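Local structure of D-aminoacyl-tRNA deacylase 1 (Homo sapiens, 2OKV) at residues T81-L86 with H94-T99; E100-F105 with G125-Y130; K48-R53 with K115-E120. The protein removes D-amino acids from mischarged tRNAs and glycine from mischarged tRNA(Ala), and may also act in DNA replication as a DNA-unwinding element-binding protein. All coordinates share one frame; numbering follows the deposited sequence.

Contacts 1 and 2 adjoin each other at one end of the chain, where Met97 packs on Ala102 and Phe105, whereas contact 3 lies across the chain's centre from contact 1. Contacts 2 and 3 share helix 99-116, using its N-terminal and C-terminal parts, and contact 1 takes in the loop that leads into that helix. Contact 3 is buried and purely apolar. Contact 2 is partly buried and sets an aromatic face against helix backbone and an acidic side chain; contact 1, also partly buried, is a loop-to-loop meeting bridged by water. No direct hydrogen bond crosses any of the three, and all have residues near the second subunit.

Contact 1. Residues T81-L86 with H94-T99; sequences TLQCVL and HLAMPT
The backbone carbonyl of Gln83 and the backbone N-H of Leu95 are joined through a single water, which donates to Gln83 O at 2.7 Å and accepts from Leu95 N at 3.0 Å. The bridge stands in for a direct hydrogen bond between two loop segments that come close but do not pair. Beside it the backbones approach most nearly at Gln83 and Ala96, whose CA atoms are 5.1 Å apart. Here the root of the glutamine does the touching: Gln83 CB lies 3.7 Å from Ala96 CB and equally near Ala96 CA, while CG, anti to the carbonyl carbon (chi1 -65°), rests more loosely against Ala96 CA. This buried patch is continued within the chain by Ser34 and Lys2, which also touch the Gln83 side chain.

Both segments belong to the long connection between strand 73-78 and helix 99-116, so the contact draws together two parts of one loop, at whose far end Pro98 occupies the N-cap position right before the helix. Leu82 packs on Val4 of strand 2-8, a residue of the magnesium site. The 81-86 side also faces the dimer partner: Thr81 OG1 is hydrogen-bonded to Thr142 O of the second subunit, and Cys84 packs on Ile143 of that subunit.

Toward the exposed end, Val85 meets the imidazole of His94. The two side chains cross at about a right angle, with Val85 CG1 3.6 Å from His94 CE1 and as close to ND1. The methyl owes this position to a chi1 of 50°, which sets CG1 between the backbone N and the carbonyl carbon. Asp92 ties down both partners from within the loop, by backbone hydrogen bonding with Val85 and through its carboxylate OD2, which is hydrogen-bonded to His94 N.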
ATOM      1  N   THR B  81       9.277  -4.841  -4.416  1.00 41.59           N
ATOM      2  CA  THR B  81       9.291  -3.446  -4.925  1.00 41.12           C
ATOM      3  C   THR B  81       9.360  -2.388  -3.826  1.00 41.95           C
ATOM      4  O   THR B  81       9.766  -1.238  -4.074  1.00 41.72           O
ATOM      5  CB  THR B  81       8.088  -3.128  -5.863  1.00 40.64           C
ATOM      6  OG1 THR B  81       6.859  -3.382  -5.184  1.00 39.49           O
ATOM      7  CG2 THR B  81       8.137  -3.992  -7.123  1.00 40.32           C
ATOM      8  N   LEU B  82       8.948  -2.767  -2.621  1.00 42.49           N
ATOM      9  CA  LEU B  82       9.046  -1.876  -1.471  1.00 44.69           C
ATOM     10  C   LEU B  82      10.498  -1.560  -1.091  1.00 46.36           C
ATOM     11  O   LEU B  82      10.763  -0.545  -0.451  1.00 47.09           O
ATOM     12  CB  LEU B  82       8.286  -2.451  -0.278  1.00 44.31           C
ATOM     13  CG  LEU B  82       6.780  -2.605  -0.445  1.00 43.43           C
ATOM     14  CD1 LEU B  82       6.240  -3.310   0.766  1.00 44.56           C
ATOM     15  CD2 LEU B  82       6.117  -1.250  -0.604  1.00 43.22           C
ATOM     16  N   GLN B  83      11.428  -2.422  -1.509  1.00 48.25           N
ATOM     17  CA  GLN B  83      12.873  -2.194  -1.338  1.00 50.15           C
ATOM     18  C   GLN B  83      13.474  -1.459  -2.545  1.00 51.66           C
ATOM     19  O   GLN B  83      14.485  -1.878  -3.112  1.00 52.14           O
ATOM     20  CB  GLN B  83      13.595  -3.528  -1.097  1.00 49.88           C
ATOM     21  CG  GLN B  83      13.213  -4.226   0.211  1.00 49.36           C
ATOM     22  CD  GLN B  83      13.606  -3.419   1.446  1.00 50.44           C
ATOM     23  OE1 GLN B  83      12.939  -3.478   2.477  1.00 51.89           O
ATOM     24  NE2 GLN B  83      14.696  -2.671   1.346  1.00 48.43           N
ATOM     25  N   CYS B  84      12.840  -0.355  -2.922  1.00 53.55           N
ATOM     26  CA  CYS B  84      13.195   0.386  -4.122  1.00 54.58           C
ATOM     27  C   CYS B  84      13.983   1.653  -3.794  1.00 55.20           C
ATOM     28  O   CYS B  84      13.670   2.356  -2.825  1.00 55.47           O
ATOM     29  CB  CYS B  84      11.917   0.745  -4.892  1.00 54.62           C
ATOM     30  SG  CYS B  84      12.050   2.146  -6.019  1.00 55.93           S
ATOM     31  N   VAL B  85      15.000   1.934  -4.606  1.00 55.67           N
ATOM     32  CA  VAL B  85      15.713   3.204  -4.542  1.00 56.23           C
ATOM     33  C   VAL B  85      15.365   4.048  -5.777  1.00 56.77           C
ATOM     34  O   VAL B  85      15.407   3.557  -6.910  1.00 56.68           O
ATOM     35  CB  VAL B  85      17.257   3.021  -4.356  1.00 56.21           C
ATOM     36  CG1 VAL B  85      17.833   2.036  -5.365  1.00 56.33           C
ATOM     37  CG2 VAL B  85      17.985   4.362  -4.433  1.00 56.22           C
ATOM     38  N   LEU B  86      15.021   5.313  -5.535  1.00 57.26           N
ATOM     39  CA  LEU B  86      14.488   6.191  -6.567  1.00 57.71           C
ATOM     40  C   LEU B  86      15.448   7.244  -7.083  1.00 58.04           C
ATOM     41  O   LEU B  86      15.145   8.441  -7.033  1.00 58.06           O
ATOM     42  N   HIS B  94      18.380  -3.128  -5.989  1.00 51.94           N
ATOM     43  CA  HIS B  94      19.617  -3.719  -5.462  1.00 51.86           C
ATOM     44  C   HIS B  94      19.575  -4.004  -3.959  1.00 51.36           C
ATOM     45  O   HIS B  94      20.350  -4.827  -3.464  1.00 51.62           O
ATOM     46  CB  HIS B  94      20.828  -2.831  -5.780  1.00 52.15           C
ATOM     47  CG  HIS B  94      20.992  -1.673  -4.842  1.00 53.41           C
ATOM     48  ND1 HIS B  94      20.486  -0.418  -5.111  1.00 54.93           N
ATOM     49  CD2 HIS B  94      21.597  -1.582  -3.633  1.00 54.45           C
ATOM     50  CE1 HIS B  94      20.775   0.396  -4.110  1.00 55.09           C
ATOM     51  NE2 HIS B  94      21.451  -0.286  -3.202  1.00 55.27           N
ATOM     52  N   LEU B  95      18.697  -3.307  -3.240  1.00 50.66           N
ATOM     53  CA  LEU B  95      18.567  -3.479  -1.794  1.00 50.13           C
ATOM     54  C   LEU B  95      17.638  -4.643  -1.437  1.00 49.41           C
ATOM     55  O   LEU B  95      17.668  -5.145  -0.311  1.00 49.08           O
ATOM     56  CB  LEU B  95      18.079  -2.187  -1.121  1.00 50.29           C
ATOM     57  CG  LEU B  95      18.867  -1.663   0.095  1.00 51.60           C
ATOM     58  CD1 LEU B  95      19.360  -2.779   1.037  1.00 52.57           C
ATOM     59  CD2 LEU B  95      20.054  -0.808  -0.349  1.00 52.08           C
ATOM     60  N   ALA B  96      16.807  -5.057  -2.389  1.00 48.52           N
ATOM     61  CA  ALA B  96      15.942  -6.215  -2.179  1.00 47.97           C
ATOM     62  C   ALA B  96      16.779  -7.499  -2.149  1.00 47.76           C
ATOM     63  O   ALA B  96      17.775  -7.618  -2.874  1.00 46.63           O
ATOM     64  CB  ALA B  96      14.883  -6.290  -3.254  1.00 47.75           C
ATOM     65  N   MET B  97      16.377  -8.444  -1.299  1.00 47.63           N
ATOM     66  CA  MET B  97      17.020  -9.761  -1.256  1.00 47.78           C
ATOM     67  C   MET B  97      16.672 -10.556  -2.524  1.00 48.18           C
ATOM     68  O   MET B  97      15.493 -10.641  -2.883  1.00 48.00           O
ATOM     69  CB  MET B  97      16.583 -10.527  -0.001  1.00 47.88           C
ATOM     70  CG  MET B  97      17.325 -11.850   0.254  1.00 47.21           C
ATOM     71  SD  MET B  97      16.622 -12.698   1.688  1.00 46.94           S
ATOM     72  CE  MET B  97      17.301 -11.758   3.059  1.00 44.76           C
ATOM     73  N   PRO B  98      17.694 -11.120  -3.212  1.00 48.75           N
ATOM     74  CA  PRO B  98      17.482 -11.986  -4.381  1.00 49.32           C
ATOM     75  C   PRO B  98      16.522 -13.149  -4.102  1.00 50.17           C
ATOM     76  O   PRO B  98      16.536 -13.723  -3.005  1.00 50.29           O
ATOM     77  CB  PRO B  98      18.885 -12.520  -4.701  1.00 49.43           C
ATOM     78  CG  PRO B  98      19.753 -12.132  -3.550  1.00 49.35           C
ATOM     79  CD  PRO B  98      19.127 -10.931  -2.927  1.00 48.67           C
ATOM     80  N   THR B  99      15.712 -13.492  -5.103  1.00 50.73           N
ATOM     81  CA  THR B  99      14.618 -14.471  -4.959  1.00 51.46           C
ATOM     82  C   THR B  99      14.991 -15.874  -4.445  1.00 51.19           C
ATOM     83  O   THR B  99      14.159 -16.544  -3.831  1.00 51.20           O
ATOM     84  CB  THR B  99      13.808 -14.602  -6.268  1.00 51.42           C
ATOM     85  OG1 THR B  99      14.706 -14.770  -7.366  1.00 52.65           O
ATOM     86  CG2 THR B  99      12.961 -13.355  -6.498  1.00 52.75           C
TER
HETATM   87  O   HOH W   1      16.865  -1.090  -4.084  1.00 38.55           O

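Contact 2. Residues E100-F105 with G125-Y130; sequences EQAEGF and GKFGAY
Phe127, at the second position of a type I beta turn, lays one face of its ring on the first turns of helix 99-116, a CH-pi contact in which Glu103 CA sits 3.9 Å from the ring centroid and only 17° off the ring normal. The helix backbone therefore forms much of the surface under the ring. Phe127 CZ, at the far end, comes within 3.6 Å of Glu103 N and also meets the methyl of Ala102, with CB 4.0 Å from CZ.

The glutamate side chain prolongs this surface. Its CG stands anti to the backbone N (chi1 -171°), and the chain beyond runs extended past the CD2 side of the ring toward the root of the phenylalanine. Its carboxylate is turned just 22° from the ring plane, and Glu103 CD lies 3.7 Å from Phe127 CD2. No hydrogen bond crosses between the segments; the contact is CH-pi and van der Waals packing.

Behind the ring, the turn runs from Lys126 to Ala129 and is closed by the bond from Ala129 N to Lys126 O. It belongs to the connection between strands 122-124 and 131-137, so the aromatic side chain joins the link between two sheets to the helix. Lys126 and Ala129 rest on Val15 of strand 10-15. Farther along, Tyr130 OH is hydrogen-bonded to Asp138 OD1 of the second subunit, and Tyr130 packs on Gly139 of that subunit, part of the probable Gly-cisPro motif. At the root of the aromatic side chain, Glu103 OE2 approaches Phe127 CB at 3.6 Å.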
ATOM      1  N   GLU B 100      16.220 -16.314  -4.697  1.00 51.40           N
ATOM      2  CA  GLU B 100      16.685 -17.630  -4.238  1.00 51.35           C
ATOM      3  C   GLU B 100      16.681 -17.706  -2.701  1.00 50.84           C
ATOM      4  O   GLU B 100      16.118 -18.649  -2.109  1.00 50.84           O
ATOM      5  CB  GLU B 100      18.080 -17.935  -4.787  1.00 51.80           C
ATOM      6  CG  GLU B 100      18.136 -18.185  -6.299  1.00 53.93           C
ATOM      7  CD  GLU B 100      18.378 -16.920  -7.133  1.00 56.15           C
ATOM      8  OE1 GLU B 100      19.154 -17.007  -8.115  1.00 56.35           O
ATOM      9  OE2 GLU B 100      17.799 -15.852  -6.816  1.00 57.14           O
ATOM     10  N   GLN B 101      17.278 -16.696  -2.063  1.00 49.47           N
ATOM     11  CA  GLN B 101      17.268 -16.610  -0.609  1.00 47.99           C
ATOM     12  C   GLN B 101      15.937 -16.074  -0.102  1.00 46.26           C
ATOM     13  O   GLN B 101      15.451 -16.523   0.943  1.00 45.36           O
ATOM     14  CB  GLN B 101      18.418 -15.747  -0.082  1.00 48.15           C
ATOM     15  CG  GLN B 101      18.589 -15.842   1.443  1.00 49.51           C
ATOM     16  CD  GLN B 101      19.473 -14.745   2.032  1.00 49.46           C
ATOM     17  OE1 GLN B 101      20.267 -14.119   1.326  1.00 52.78           O
ATOM     18  NE2 GLN B 101      19.342 -14.515   3.339  1.00 50.29           N
ATOM     19  N   ALA B 102      15.361 -15.115  -0.834  1.00 44.51           N
ATOM     20  CA  ALA B 102      14.119 -14.469  -0.419  1.00 43.32           C
ATOM     21  C   ALA B 102      12.963 -15.450  -0.258  1.00 42.04           C
ATOM     22  O   ALA B 102      12.165 -15.274   0.636  1.00 41.70           O
ATOM     23  CB  ALA B 102      13.718 -13.317  -1.375  1.00 43.46           C
ATOM     24  N   GLU B 103      12.868 -16.471  -1.115  1.00 40.94           N
ATOM     25  CA  GLU B 103      11.773 -17.435  -0.971  1.00 40.27           C
ATOM     26  C   GLU B 103      11.867 -18.176   0.363  1.00 38.99           C
ATOM     27  O   GLU B 103      10.879 -18.283   1.085  1.00 38.62           O
ATOM     28  CB  GLU B 103      11.694 -18.445  -2.126  1.00 40.95           C
ATOM     29  CG  GLU B 103      10.400 -19.264  -2.005  1.00 43.54           C
ATOM     30  CD  GLU B 103       9.937 -19.909  -3.293  1.00 47.36           C
ATOM     31  OE1 GLU B 103      10.771 -20.173  -4.181  1.00 47.04           O
ATOM     32  OE2 GLU B 103       8.716 -20.155  -3.398  1.00 49.86           O
ATOM     33  N   GLY B 104      13.059 -18.680   0.679  1.00 38.04           N
ATOM     34  CA  GLY B 104      13.311 -19.281   1.987  1.00 37.38           C
ATOM     35  C   GLY B 104      13.027 -18.355   3.154  1.00 37.16           C
ATOM     36  O   GLY B 104      12.384 -18.752   4.137  1.00 37.40           O
ATOM     37  N   PHE B 105      13.502 -17.115   3.061  1.00 36.65           N
ATOM     38  CA  PHE B 105      13.254 -16.134   4.127  1.00 36.42           C
ATOM     39  C   PHE B 105      11.749 -15.885   4.305  1.00 36.81           C
ATOM     40  O   PHE B 105      11.230 -15.941   5.431  1.00 36.83           O
ATOM     41  CB  PHE B 105      13.989 -14.823   3.834  1.00 36.55           C
ATOM     42  CG  PHE B 105      13.995 -13.853   4.992  1.00 37.67           C
ATOM     43  CD1 PHE B 105      15.177 -13.556   5.651  1.00 38.92           C
ATOM     44  CD2 PHE B 105      12.817 -13.230   5.418  1.00 38.88           C
ATOM     45  CE1 PHE B 105      15.190 -12.669   6.723  1.00 38.63           C
ATOM     46  CE2 PHE B 105      12.820 -12.342   6.498  1.00 39.61           C
ATOM     47  CZ  PHE B 105      14.010 -12.065   7.149  1.00 39.07           C
ATOM     48  N   GLY B 125      -0.009 -15.433  -0.907  1.00 43.92           N
ATOM     49  CA  GLY B 125      -0.053 -15.449  -2.361  1.00 44.40           C
ATOM     50  C   GLY B 125       0.732 -16.650  -2.849  1.00 45.35           C
ATOM     51  O   GLY B 125       0.876 -17.648  -2.129  1.00 45.09           O
ATOM     52  N   LYS B 126       1.260 -16.551  -4.070  1.00 45.80           N
ATOM     53  CA  LYS B 126       2.146 -17.573  -4.625  1.00 46.49           C
ATOM     54  C   LYS B 126       3.468 -16.891  -4.976  1.00 46.04           C
ATOM     55  O   LYS B 126       3.558 -16.175  -5.974  1.00 44.54           O
ATOM     56  CB  LYS B 126       1.516 -18.258  -5.856  1.00 46.52           C
ATOM     57  CG  LYS B 126       2.368 -19.404  -6.423  1.00 48.40           C
ATOM     58  CD  LYS B 126       1.603 -20.409  -7.333  1.00 48.73           C
ATOM     59  CE  LYS B 126       0.714 -19.739  -8.387  1.00 51.46           C
ATOM     60  NZ  LYS B 126       0.048 -20.733  -9.325  1.00 52.64           N
ATOM     61  N   PHE B 127       4.479 -17.117  -4.134  1.00 46.24           N
ATOM     62  CA  PHE B 127       5.761 -16.385  -4.196  1.00 46.80           C
ATOM     63  C   PHE B 127       6.327 -15.999  -5.585  1.00 46.95           C
ATOM     64  O   PHE B 127       6.691 -14.855  -5.802  1.00 49.15           O
ATOM     65  CB  PHE B 127       6.855 -17.086  -3.375  1.00 46.50           C
ATOM     66  CG  PHE B 127       8.132 -16.293  -3.290  1.00 45.89           C
ATOM     67  CD1 PHE B 127       8.316 -15.361  -2.270  1.00 45.16           C
ATOM     68  CD2 PHE B 127       9.132 -16.453  -4.246  1.00 46.77           C
ATOM     69  CE1 PHE B 127       9.471 -14.601  -2.197  1.00 44.93           C
ATOM     70  CE2 PHE B 127      10.308 -15.697  -4.181  1.00 47.31           C
ATOM     71  CZ  PHE B 127      10.478 -14.771  -3.152  1.00 46.01           C
ATOM     72  N   GLY B 128       6.427 -16.907  -6.520  1.00 46.14           N
ATOM     73  CA  GLY B 128       7.088 -16.493  -7.779  1.00 46.61           C
ATOM     74  C   GLY B 128       6.204 -15.854  -8.849  1.00 45.28           C
ATOM     75  O   GLY B 128       6.697 -15.404  -9.898  1.00 45.37           O
ATOM     76  N   ALA B 129       4.903 -15.813  -8.580  1.00 43.82           N
ATOM     77  CA  ALA B 129       3.911 -15.769  -9.650  1.00 42.54           C
ATOM     78  C   ALA B 129       3.443 -14.368  -9.967  1.00 41.34           C
ATOM     79  O   ALA B 129       3.559 -13.463  -9.154  1.00 40.24           O
ATOM     80  CB  ALA B 129       2.713 -16.654  -9.289  1.00 42.67           C
ATOM     81  N   TYR B 130       2.908 -14.201 -11.163  1.00 40.31           N
ATOM     82  CA  TYR B 130       2.272 -12.955 -11.536  1.00 39.90           C
ATOM     83  C   TYR B 130       0.838 -13.003 -11.014  1.00 39.54           C
ATOM     84  O   TYR B 130      -0.011 -13.732 -11.539  1.00 39.00           O
ATOM     85  CB  TYR B 130       2.347 -12.768 -13.048  1.00 40.27           C
ATOM     86  CG  TYR B 130       1.680 -11.534 -13.603  1.00 41.16           C
ATOM     87  CD1 TYR B 130       1.543 -10.371 -12.844  1.00 41.49           C
ATOM     88  CD2 TYR B 130       1.222 -11.516 -14.918  1.00 43.54           C
ATOM     89  CE1 TYR B 130       0.941  -9.240 -13.365  1.00 41.26           C
ATOM     90  CE2 TYR B 130       0.606 -10.379 -15.449  1.00 43.42           C
ATOM     91  CZ  TYR B 130       0.484  -9.248 -14.665  1.00 41.57           C
ATOM     92  OH  TYR B 130      -0.117  -8.132 -15.186  1.00 41.66           O
TER

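Contact 3. Residues K48-R53 with K115-E120; sequences KILNLR and KTYRPE
Leu50 spreads its two methyls over Thr116 and Tyr117, each methyl taking a different partner. The tight side is the CD1 branch: Leu50 CD1 lies 3.4 Å from Thr116 CG2, closer than carbon atoms usually stand, and 3.7 Å from CB of the same threonine. The other branch packs at ordinary distances, with Leu50 CD2 3.7 Å from Tyr117 CB and also meeting Tyr117 CD2 at 3.8 Å. It approaches the tyrosine ring obliquely.

The residues meet where two helices finish. Leu50 lies in the last turn of helix 39-51, while Thr116 ends helix 99-116 and Tyr117 is the first residue to leave its helical path. The contact thus brings the C-terminal ends of the two helices together. Leu113, Met68 and Ile74 add further apolar surface around Leu50, and the last two also touch Tyr117; Ile74 belongs to strand 73-78 of the mixed sheet, so the helix ends and the sheet meet in one apolar cluster.

The looser side of the contact is the one toward solvent. Leu50 and Tyr117 are buried, whereas Thr116 stays partly exposed at the margin. Next to Leu50 in its helix, Asn51 packs on Asn89 of the second subunit.

A single torsion of Thr116, chi1 -58°, divides its chemistry: CG2 is set anti to the backbone N and faces Leu50, whereas OG1, beside that N, is hydrogen-bonded to Gln112 O of its own helix. Tyr117 makes a similar division, its OH bonded to Tyr72 O. Both hydroxyls are thus satisfied by backbone carbonyls, and only carbon atoms of the two residues meet the Leu50 side chain, so the join between the segments rests on dispersion and the exclusion of water.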
ATOM      1  N   LYS B  48       5.153  -6.870  15.170  1.00 43.12           N
ATOM      2  CA  LYS B  48       4.506  -5.596  14.835  1.00 43.71           C
ATOM      3  C   LYS B  48       3.204  -5.789  14.077  1.00 43.42           C
ATOM      4  O   LYS B  48       2.215  -5.116  14.381  1.00 42.45           O
ATOM      5  CB  LYS B  48       5.436  -4.673  14.035  1.00 44.40           C
ATOM      6  CG  LYS B  48       6.598  -4.090  14.844  1.00 46.94           C
ATOM      7  CD  LYS B  48       7.767  -3.777  13.920  1.00 49.97           C
ATOM      8  CE  LYS B  48       7.755  -2.353  13.434  1.00 50.98           C
ATOM      9  NZ  LYS B  48       8.564  -1.504  14.363  1.00 52.90           N
ATOM     10  N   ILE B  49       3.207  -6.698  13.097  1.00 42.34           N
ATOM     11  CA  ILE B  49       2.015  -6.951  12.277  1.00 42.40           C
ATOM     12  C   ILE B  49       0.896  -7.473  13.175  1.00 42.89           C
ATOM     13  O   ILE B  49      -0.247  -7.001  13.114  1.00 42.91           O
ATOM     14  CB  ILE B  49       2.299  -7.967  11.131  1.00 42.14           C
ATOM     15  CG1 ILE B  49       3.137  -7.324  10.026  1.00 41.69           C
ATOM     16  CG2 ILE B  49       1.001  -8.553  10.543  1.00 42.18           C
ATOM     17  CD1 ILE B  49       3.841  -8.349   9.137  1.00 42.15           C
ATOM     18  N   LEU B  50       1.241  -8.438  14.025  1.00 42.41           N
ATOM     19  CA  LEU B  50       0.255  -9.119  14.853  1.00 42.56           C
ATOM     20  C   LEU B  50      -0.335  -8.214  15.922  1.00 43.11           C
ATOM     21  O   LEU B  50      -1.479  -8.396  16.339  1.00 43.69           O
ATOM     22  CB  LEU B  50       0.868 -10.375  15.495  1.00 42.04           C
ATOM     23  CG  LEU B  50       1.116 -11.541  14.528  1.00 40.37           C
ATOM     24  CD1 LEU B  50       1.787 -12.688  15.260  1.00 40.09           C
ATOM     25  CD2 LEU B  50      -0.172 -12.033  13.910  1.00 39.95           C
ATOM     26  N   ASN B  51       0.449  -7.230  16.349  1.00 43.24           N
ATOM     27  CA  ASN B  51       0.039  -6.323  17.422  1.00 43.64           C
ATOM     28  C   ASN B  51      -0.462  -4.936  16.967  1.00 43.29           C
ATOM     29  O   ASN B  51      -0.916  -4.120  17.786  1.00 42.58           O
ATOM     30  CB  ASN B  51       1.160  -6.267  18.458  1.00 44.09           C
ATOM     31  CG  ASN B  51       1.379  -7.636  19.146  1.00 47.70           C
ATOM     32  OD1 ASN B  51       0.623  -8.011  20.061  1.00 52.66           O
ATOM     33  ND2 ASN B  51       2.402  -8.403  18.692  1.00 51.24           N
ATOM     34  N   LEU B  52      -0.423  -4.691  15.655  1.00 42.76           N
ATOM     35  CA  LEU B  52      -0.843  -3.420  15.072  1.00 43.06           C
ATOM     36  C   LEU B  52      -2.347  -3.165  15.274  1.00 42.44           C
ATOM     37  O   LEU B  52      -3.192  -3.897  14.737  1.00 42.36           O
ATOM     38  CB  LEU B  52      -0.531  -3.418  13.575  1.00 43.47           C
ATOM     39  CG  LEU B  52      -0.266  -2.145  12.747  1.00 44.06           C
ATOM     40  CD1 LEU B  52      -0.947  -2.247  11.393  1.00 43.81           C
ATOM     41  CD2 LEU B  52      -0.566  -0.848  13.433  1.00 44.05           C
ATOM     42  N   ARG B  53      -2.657  -2.105  16.006  1.00 41.35           N
ATOM     43  CA  ARG B  53      -4.034  -1.762  16.387  1.00 42.08           C
ATOM     44  C   ARG B  53      -4.738  -0.938  15.306  1.00 42.16           C
ATOM     45  O   ARG B  53      -4.753   0.299  15.347  1.00 41.15           O
ATOM     46  CB  ARG B  53      -4.051  -0.972  17.696  1.00 41.21           C
ATOM     47  CG  ARG B  53      -3.674  -1.733  18.970  1.00 43.06           C
ATOM     48  CD  ARG B  53      -3.449  -0.709  20.134  1.00 43.64           C
ATOM     49  NE  ARG B  53      -4.076  -1.127  21.381  1.00 52.17           N
ATOM     50  CZ  ARG B  53      -4.893  -0.369  22.121  1.00 54.42           C
ATOM     51  NH1 ARG B  53      -5.203   0.879  21.760  1.00 55.93           N
ATOM     52  NH2 ARG B  53      -5.415  -0.865  23.232  1.00 55.08           N
ATOM     53  N   LYS B 115       2.929 -19.716  13.681  1.00 42.48           N
ATOM     54  CA  LYS B 115       3.151 -20.287  15.005  1.00 43.00           C
ATOM     55  C   LYS B 115       2.868 -19.301  16.149  1.00 42.70           C
ATOM     56  O   LYS B 115       2.517 -19.722  17.256  1.00 42.45           O
ATOM     57  CB  LYS B 115       4.533 -20.939  15.117  1.00 43.77           C
ATOM     58  CG  LYS B 115       5.651 -20.087  15.702  1.00 45.63           C
ATOM     59  CD  LYS B 115       6.831 -20.996  16.048  1.00 47.55           C
ATOM     60  CE  LYS B 115       8.173 -20.279  15.966  1.00 48.74           C
ATOM     61  NZ  LYS B 115       9.255 -21.299  15.748  1.00 51.24           N
ATOM     62  N   THR B 116       3.014 -18.005  15.875  1.00 42.08           N
ATOM     63  CA  THR B 116       2.753 -16.949  16.869  1.00 42.35           C
ATOM     64  C   THR B 116       1.263 -16.626  16.960  1.00 42.59           C
ATOM     65  O   THR B 116       0.783 -16.185  18.008  1.00 43.41           O
ATOM     66  CB  THR B 116       3.562 -15.657  16.546  1.00 42.27           C
ATOM     67  OG1 THR B 116       4.956 -15.975  16.508  1.00 42.99           O
ATOM     68  CG2 THR B 116       3.340 -14.553  17.606  1.00 42.80           C
ATOM     69  N   TYR B 117       0.549 -16.806  15.846  1.00 42.33           N
ATOM     70  CA  TYR B 117      -0.894 -16.569  15.761  1.00 41.80           C
ATOM     71  C   TYR B 117      -1.619 -17.900  15.542  1.00 41.96           C
ATOM     72  O   TYR B 117      -1.375 -18.861  16.271  1.00 42.04           O
ATOM     73  CB  TYR B 117      -1.193 -15.564  14.636  1.00 41.45           C
ATOM     74  CG  TYR B 117      -2.624 -15.042  14.557  1.00 40.53           C
ATOM     75  CD1 TYR B 117      -3.522 -15.165  15.643  1.00 42.57           C
ATOM     76  CD2 TYR B 117      -3.071 -14.407  13.401  1.00 39.67           C
ATOM     77  CE1 TYR B 117      -4.845 -14.659  15.554  1.00 41.78           C
ATOM     78  CE2 TYR B 117      -4.367 -13.906  13.299  1.00 40.76           C
ATOM     79  CZ  TYR B 117      -5.243 -14.027  14.373  1.00 41.89           C
ATOM     80  OH  TYR B 117      -6.514 -13.526  14.235  1.00 41.32           O
ATOM     81  N   ARG B 118      -2.505 -17.958  14.549  1.00 41.99           N
ATOM     82  CA  ARG B 118      -3.197 -19.198  14.195  1.00 42.85           C
ATOM     83  C   ARG B 118      -2.951 -19.497  12.706  1.00 41.79           C
ATOM     84  O   ARG B 118      -3.221 -18.651  11.850  1.00 41.01           O
ATOM     85  CB  ARG B 118      -4.701 -19.087  14.483  1.00 42.82           C
ATOM     86  CG  ARG B 118      -5.043 -18.831  15.954  1.00 45.27           C
ATOM     87  CD  ARG B 118      -6.541 -18.913  16.233  1.00 45.86           C
ATOM     88  NE  ARG B 118      -6.835 -18.626  17.644  1.00 52.46           N
ATOM     89  CZ  ARG B 118      -6.930 -19.543  18.608  1.00 54.08           C
ATOM     90  NH1 ARG B 118      -7.199 -19.165  19.860  1.00 55.53           N
ATOM     91  NH2 ARG B 118      -6.761 -20.836  18.334  1.00 55.84           N
ATOM     92  N   PRO B 119      -2.455 -20.710  12.393  1.00 41.73           N
ATOM     93  CA  PRO B 119      -2.098 -21.048  11.012  1.00 41.57           C
ATOM     94  C   PRO B 119      -3.256 -20.878  10.030  1.00 41.40           C
ATOM     95  O   PRO B 119      -3.053 -20.383   8.919  1.00 41.74           O
ATOM     96  CB  PRO B 119      -1.696 -22.528  11.106  1.00 41.49           C
ATOM     97  CG  PRO B 119      -1.317 -22.724  12.538  1.00 42.64           C
ATOM     98  CD  PRO B 119      -2.228 -21.838  13.316  1.00 41.44           C
ATOM     99  N   GLU B 120      -4.461 -21.259  10.449  1.00 41.30           N
ATOM    100  CA  GLU B 120      -5.634 -21.268   9.567  1.00 41.31           C
ATOM    101  C   GLU B 120      -6.133 -19.885   9.188  1.00 41.41           C
ATOM    102  O   GLU B 120      -6.900 -19.740   8.230  1.00 41.36           O
ATOM    103  CB  GLU B 120      -6.777 -22.086  10.192  1.00 41.60           C
ATOM    104  CG  GLU B 120      -7.465 -21.417  11.384  1.00 42.25           C
ATOM    105  CD  GLU B 120      -6.751 -21.630  12.716  1.00 44.63           C
ATOM    106  OE1 GLU B 120      -5.709 -22.320  12.754  1.00 42.40           O
ATOM    107  OE2 GLU B 120      -7.251 -21.102  13.739  1.00 45.72           O
TER